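Local atomic coordinates of DNA polymerase (Pyrobaculum calidifontis, PDB entry 5MDN), a protein that probably catalyses template-directed DNA synthesis as a family B DNA polymerase, adding deoxynucleotides from their triphosphates to a growing strand with release of diphosphate. Residues A190-D195 / S339-A344; L293-E298 / M303-R308. All coordinates share one frame; numbering follows the deposited sequence.

Contact 1. Residues A190-D195 / S339-A344; sequences AVKTSD and STLGLA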
loop_
_atom_site.group_PDB
_atom_site.type_symbol
_atom_site.label_atom_id
_atom_site.label_comp_id
_atom_site.label_asym_id
_atom_site.label_seq_id
_atom_site.Cartn_x
_atom_site.Cartn_y
_atom_site.Cartn_z
ATOM N N ALA A 190 16.718 -17.520 3.962
ATOM C CA ALA A 190 17.701 -17.020 3.015
ATOM C C ALA A 190 17.831 -15.508 3.123
ATOM O O ALA A 190 16.889 -14.807 3.499
ATOM C CB ALA A 190 17.332 -17.397 1.581
ATOM N N VAL A 191 19.018 -15.012 2.785
ATOM C CA VAL A 191 19.288 -13.584 2.705
ATOM C C VAL A 191 20.025 -13.304 1.403
ATOM O O VAL A 191 20.833 -14.121 0.947
ATOM C CB VAL A 191 20.104 -13.075 3.916
ATOM C CG1 VAL A 191 19.336 -13.287 5.212
ATOM C CG2 VAL A 191 21.462 -13.770 3.985
ATOM N N LYS A 192 19.724 -12.160 0.792
ATOM C CA LYS A 192 20.429 -11.697 -0.393
ATOM C C LYS A 192 20.673 -10.203 -0.244
ATOM O O LYS A 192 19.853 -9.483 0.330
ATOM C CB LYS A 192 19.644 -12.000 -1.678
ATOM C CG LYS A 192 20.436 -11.772 -2.958
ATOM C CD LYS A 192 19.669 -12.237 -4.186
ATOM C CE LYS A 192 20.345 -11.770 -5.468
ATOM N NZ LYS A 192 21.625 -12.484 -5.724
ATOM N N THR A 193 21.805 -9.743 -0.770
ATOM C CA THR A 193 22.326 -8.424 -0.452
ATOM C C THR A 193 22.651 -7.668 -1.732
ATOM O O THR A 193 22.867 -8.257 -2.793
ATOM C CB THR A 193 23.592 -8.499 0.420
ATOM O OG1 THR A 193 24.713 -8.875 -0.390
ATOM C CG2 THR A 193 23.423 -9.515 1.537
ATOM N N SER A 194 22.679 -6.341 -1.612
ATOM C CA SER A 194 23.017 -5.504 -2.757
ATOM C C SER A 194 24.481 -5.656 -3.154
ATOM O O SER A 194 24.831 -5.412 -4.314
ATOM C CB SER A 194 22.698 -4.042 -2.448
ATOM O OG SER A 194 23.281 -3.640 -1.222
ATOM N N ASP A 195 25.349 -6.029 -2.209
ATOM C CA ASP A 195 26.725 -6.373 -2.556
ATOM C C ASP A 195 26.767 -7.504 -3.578
ATOM O O ASP A 195 27.517 -7.445 -4.558
ATOM C CB ASP A 195 27.507 -6.758 -1.299
ATOM C CG ASP A 195 27.901 -5.559 -0.462
ATOM O OD1 ASP A 195 27.692 -4.415 -0.921
ATOM O OD2 ASP A 195 28.421 -5.764 0.655
ATOM N N SER A 339 13.791 -13.080 -6.194
ATOM C CA SER A 339 12.683 -12.262 -6.675
ATOM C C SER A 339 12.452 -11.057 -5.769
ATOM O O SER A 339 12.152 -9.958 -6.252
ATOM C CB SER A 339 11.415 -13.108 -6.780
ATOM O OG SER A 339 11.556 -14.117 -7.764
ATOM N N THR A 340 12.572 -11.249 -4.451
ATOM C CA THR A 340 12.342 -10.156 -3.511
ATOM C C THR A 340 13.323 -9.014 -3.744
ATOM O O THR A 340 12.928 -7.845 -3.819
ATOM C CB THR A 340 12.443 -10.670 -2.075
ATOM O OG1 THR A 340 11.436 -11.665 -1.847
ATOM C CG2 THR A 340 12.252 -9.528 -1.085
ATOM N N LEU A 341 14.614 -9.333 -3.862
ATOM C CA LEU A 341 15.592 -8.297 -4.175
ATOM C C LEU A 341 15.409 -7.770 -5.592
ATOM O O LEU A 341 15.692 -6.596 -5.858
ATOM C CB LEU A 341 17.012 -8.833 -3.982
ATOM C CG LEU A 341 18.123 -7.783 -4.055
ATOM C CD1 LEU A 341 17.901 -6.706 -3.006
ATOM C CD2 LEU A 341 19.493 -8.422 -3.886
ATOM N N GLY A 342 14.944 -8.618 -6.512
ATOM C CA GLY A 342 14.643 -8.147 -7.854
ATOM C C GLY A 342 13.526 -7.121 -7.869
ATOM O O GLY A 342 13.641 -6.069 -8.503
ATOM N N LEU A 343 12.419 -7.427 -7.185
ATOM C CA LEU A 343 11.334 -6.458 -7.050
ATOM C C LEU A 343 11.822 -5.165 -6.408
ATOM O O LEU A 343 11.446 -4.068 -6.839
ATOM C CB LEU A 343 10.189 -7.051 -6.230
ATOM C CG LEU A 343 9.122 -7.858 -6.966
ATOM C CD1 LEU A 343 8.256 -8.620 -5.976
ATOM C CD2 LEU A 343 8.268 -6.947 -7.832
ATOM N N ALA A 344 12.641 -5.277 -5.357
ATOM C CA ALA A 344 13.148 -4.090 -4.673
ATOM C C ALA A 344 13.893 -3.169 -5.631
ATOM O O ALA A 344 13.699 -1.949 -5.606
ATOM C CB ALA A 344 14.051 -4.503 -3.513
#
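With CG anti to the backbone N in both residues (chi1 -169° in K192, -170° in L341), K192 and L341 extend toward one another between strand 186-193 and helix 326-356. The setting is the RNase H-like fold of the exonuclease domain, whose mixed sheet carries this helix on one face. K192 and L341 meet at about a right angle, the leucine presenting a single branch to the flank of the lysine chain. Its methyl CD2 lies 3.6 Å from K192 CG, and L341 CD2 is 3.8 Å from both CD and CE of K192, so the apolar methylenes of the lysine serve as the hydrophobic surface. The K192 chain runs extended to CE and bends only at its last torsion (chi4 71°). NZ then forms a salt bridge with E198 on the neighbouring strand 198-202, leaving the aliphatic part to the leucine.

The alternation of the strand turns T193 to the other face of the sheet, where it packs on F218 of helix 209-222 and its hydroxyl bonds to the backbone of G196 and R197. L341 also rests on A167 of strand 165-172. The K192 side chain is about 8 Å from that of D169, which binds magnesium in a structure of this protein, though no ion is bound to it here. Beyond the lysine, the same leucine methyl reaches the strand backbone, with L341 CD2 3.6 Å from the carbonyl oxygen T193 O.

Contact 2. Residues L293-E298 / M303-R308; sequences LDRVAE and MKRSER
The backbones of 293-298 and 303-308 draw closest at E298 and K304, 5.2 Å between CA atoms, where the chain leaving the short helix turns back so that E298 CA lies 3.4 Å from M303 O in a CA-H...O contact. From there the returning segment lays its side chains against the helix. R305 extends from CG to NE and delivers that nitrogen to D294: R305 NE donates to D294 OD2 over 2.9 Å, with a bent N-H...O angle of 142°. The oxygen sits at the edge of the R305 guanidinium, in its plane, and the carboxylate is nearly coplanar with that group.

The same oxygen lies over a face of the R295 guanidinium, at a long 3.6 Å between D294 OD2 and R295 NH1, a purely electrostatic attraction, as the oxygen stands well off the guanidinium plane. R305 NE lies over the R295 guanidinium too, the two arginine planes standing 39° apart. T292, just before the helix, fixes both helix residues, its OG1 bonding to D294 OD1 and R295 NH1.

Nearer the R305 backbone, the E298 chain, extended beyond CG, brings OE1 alongside R305 CB. R308 sets one face of its guanidinium, off-centre, over D294 CB, with R308 NH1 4.0 Å from D294 CB. The R308 charge is met by D336 of helix 326-356, through a salt bridge from NH2. D294, R295 and R305 thus form a salt-bridge network in which one carboxylate faces two arginines, and its negative charge probably eases the repulsion between their neighbouring guanidinium groups.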
loop_
_atom_site.group_PDB
_atom_site.type_symbol
_atom_site.label_atom_id
_atom_site.label_comp_id
_atom_site.label_asym_id
_atom_site.label_seq_id
_atom_site.Cartn_x
_atom_site.Cartn_y
_atom_site.Cartn_z
ATOM N N LEU A 293 4.088 -13.562 -4.438
ATOM C CA LEU A 293 5.443 -13.157 -4.809
ATOM C C LEU A 293 5.819 -13.653 -6.202
ATOM O O LEU A 293 6.367 -12.900 -7.014
ATOM C CB LEU A 293 6.447 -13.667 -3.773
ATOM C CG LEU A 293 7.933 -13.438 -4.072
ATOM C CD1 LEU A 293 8.213 -11.986 -4.444
ATOM C CD2 LEU A 293 8.792 -13.861 -2.890
ATOM N N ASP A 294 5.528 -14.922 -6.497
ATOM C CA ASP A 294 5.927 -15.492 -7.782
ATOM C C ASP A 294 5.197 -14.825 -8.942
ATOM O O ASP A 294 5.787 -14.594 -10.004
ATOM C CB ASP A 294 5.678 -17.000 -7.786
ATOM C CG ASP A 294 4.253 -17.356 -7.414
ATOM O OD1 ASP A 294 3.840 -17.045 -6.275
ATOM O OD2 ASP A 294 3.545 -17.946 -8.257
ATOM N N ARG A 295 3.913 -14.508 -8.761
ATOM C CA ARG A 295 3.142 -13.916 -9.848
ATOM C C ARG A 295 3.406 -12.422 -9.998
ATOM O O ARG A 295 3.369 -11.905 -11.120
ATOM C CB ARG A 295 1.653 -14.188 -9.636
ATOM C CG ARG A 295 1.300 -15.667 -9.728
ATOM C CD ARG A 295 -0.176 -15.912 -9.486
ATOM N NE ARG A 295 -0.525 -17.328 -9.551
ATOM C CZ ARG A 295 -0.406 -18.172 -8.531
ATOM N NH1 ARG A 295 0.050 -17.742 -7.362
ATOM N NH2 ARG A 295 -0.749 -19.445 -8.678
ATOM N N VAL A 296 3.666 -11.714 -8.896
ATOM C CA VAL A 296 4.074 -10.317 -9.001
ATOM C C VAL A 296 5.462 -10.217 -9.621
ATOM O O VAL A 296 5.736 -9.316 -10.424
ATOM C CB VAL A 296 4.017 -9.635 -7.621
ATOM C CG1 VAL A 296 4.574 -8.222 -7.698
ATOM C CG2 VAL A 296 2.594 -9.608 -7.107
ATOM N N ALA A 297 6.361 -11.132 -9.249
ATOM C CA ALA A 297 7.695 -11.157 -9.841
ATOM C C ALA A 297 7.631 -11.281 -11.358
ATOM O O ALA A 297 8.413 -10.643 -12.074
ATOM C CB ALA A 297 8.507 -12.306 -9.246
ATOM N N GLU A 298 6.709 -12.100 -11.869
ATOM C CA GLU A 298 6.575 -12.257 -13.313
ATOM C C GLU A 298 6.044 -10.986 -13.965
ATOM O O GLU A 298 6.524 -10.585 -15.033
ATOM C CB GLU A 298 5.659 -13.436 -13.632
ATOM C CG GLU A 298 5.793 -13.947 -15.057
ATOM C CD GLU A 298 4.646 -14.853 -15.462
ATOM O OE1 GLU A 298 4.369 -15.824 -14.728
ATOM O OE2 GLU A 298 4.023 -14.598 -16.515
ATOM N N MET A 303 11.495 -12.463 -12.668
ATOM C CA MET A 303 11.668 -13.909 -12.741
ATOM C C MET A 303 10.457 -14.550 -13.400
ATOM O O MET A 303 9.319 -14.267 -13.015
ATOM C CB MET A 303 11.872 -14.511 -11.348
ATOM C CG MET A 303 12.429 -15.923 -11.367
ATOM S SD MET A 303 13.027 -16.464 -9.755
ATOM C CE MET A 303 14.445 -15.392 -9.553
ATOM N N LYS A 304 10.705 -15.413 -14.382
ATOM C CA LYS A 304 9.614 -16.065 -15.090
ATOM C C LYS A 304 9.132 -17.251 -14.265
ATOM O O LYS A 304 9.928 -18.100 -13.850
ATOM C CB LYS A 304 10.044 -16.509 -16.486
ATOM C CG LYS A 304 8.887 -16.537 -17.476
ATOM C CD LYS A 304 9.326 -16.161 -18.879
ATOM C CE LYS A 304 8.344 -15.181 -19.505
ATOM N NZ LYS A 304 8.764 -14.751 -20.866
ATOM N N ARG A 305 7.822 -17.294 -14.020
ATOM C CA ARG A 305 7.229 -18.345 -13.201
ATOM C C ARG A 305 7.484 -19.735 -13.773
ATOM O O ARG A 305 7.654 -20.696 -13.013
ATOM C CB ARG A 305 5.734 -18.072 -13.057
ATOM C CG ARG A 305 5.011 -18.852 -11.987
ATOM C CD ARG A 305 3.754 -18.093 -11.582
ATOM N NE ARG A 305 2.779 -18.935 -10.901
ATOM C CZ ARG A 305 1.894 -19.696 -11.536
ATOM N NH1 ARG A 305 1.867 -19.712 -12.862
ATOM N NH2 ARG A 305 1.036 -20.438 -10.851
ATOM N N SER A 306 7.527 -19.864 -15.100
ATOM C CA SER A 306 7.804 -21.157 -15.716
ATOM C C SER A 306 9.281 -21.535 -15.712
ATOM O O SER A 306 9.601 -22.706 -15.933
ATOM C CB SER A 306 7.283 -21.177 -17.154
ATOM O OG SER A 306 7.906 -20.175 -17.938
ATOM N N GLU A 307 10.187 -20.587 -15.469
ATOM C CA GLU A 307 11.608 -20.884 -15.339
ATOM C C GLU A 307 12.042 -20.986 -13.880
ATOM O O GLU A 307 13.208 -20.731 -13.559
ATOM C CB GLU A 307 12.454 -19.838 -16.067
ATOM C CG GLU A 307 12.120 -19.649 -17.538
ATOM C CD GLU A 307 12.984 -18.583 -18.191
ATOM O OE1 GLU A 307 14.044 -18.239 -17.614
ATOM O OE2 GLU A 307 12.605 -18.093 -19.278
ATOM N N ARG A 308 11.120 -21.343 -12.988
ATOM C CA ARG A 308 11.323 -21.207 -11.553
ATOM C C ARG A 308 10.711 -22.395 -10.827
ATOM O O ARG A 308 9.678 -22.931 -11.236
ATOM C CB ARG A 308 10.710 -19.900 -11.017
ATOM C CG ARG A 308 10.782 -19.775 -9.504
ATOM C CD ARG A 308 9.421 -19.438 -8.924
ATOM N NE ARG A 308 9.491 -19.126 -7.498
ATOM C CZ ARG A 308 9.632 -17.906 -6.995
ATOM N NH1 ARG A 308 9.717 -16.856 -7.800
ATOM N NH2 ARG A 308 9.684 -17.736 -5.681
#

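Of these segments, the chain meets 190-195 on strand 186-193 of the exonuclease sheet first, then reaches the short helix 293-299 and its following loop, and only later enters the long helix 326-356. Contact 2 closes a short loop, with four residues between its segments; contact 1 closes a much wider loop of 143 residues that encloses it entirely. Their centres are 14 Å apart, and helix 326-356 joins them: one side faces the sheet, while S339, T340 and L343 meet contact 2. There S339 OG lies 3.3 Å from R308 NH1, a probable weak hydrogen bond, and L343 packs on L293, tying sheet, long helix and short helix together.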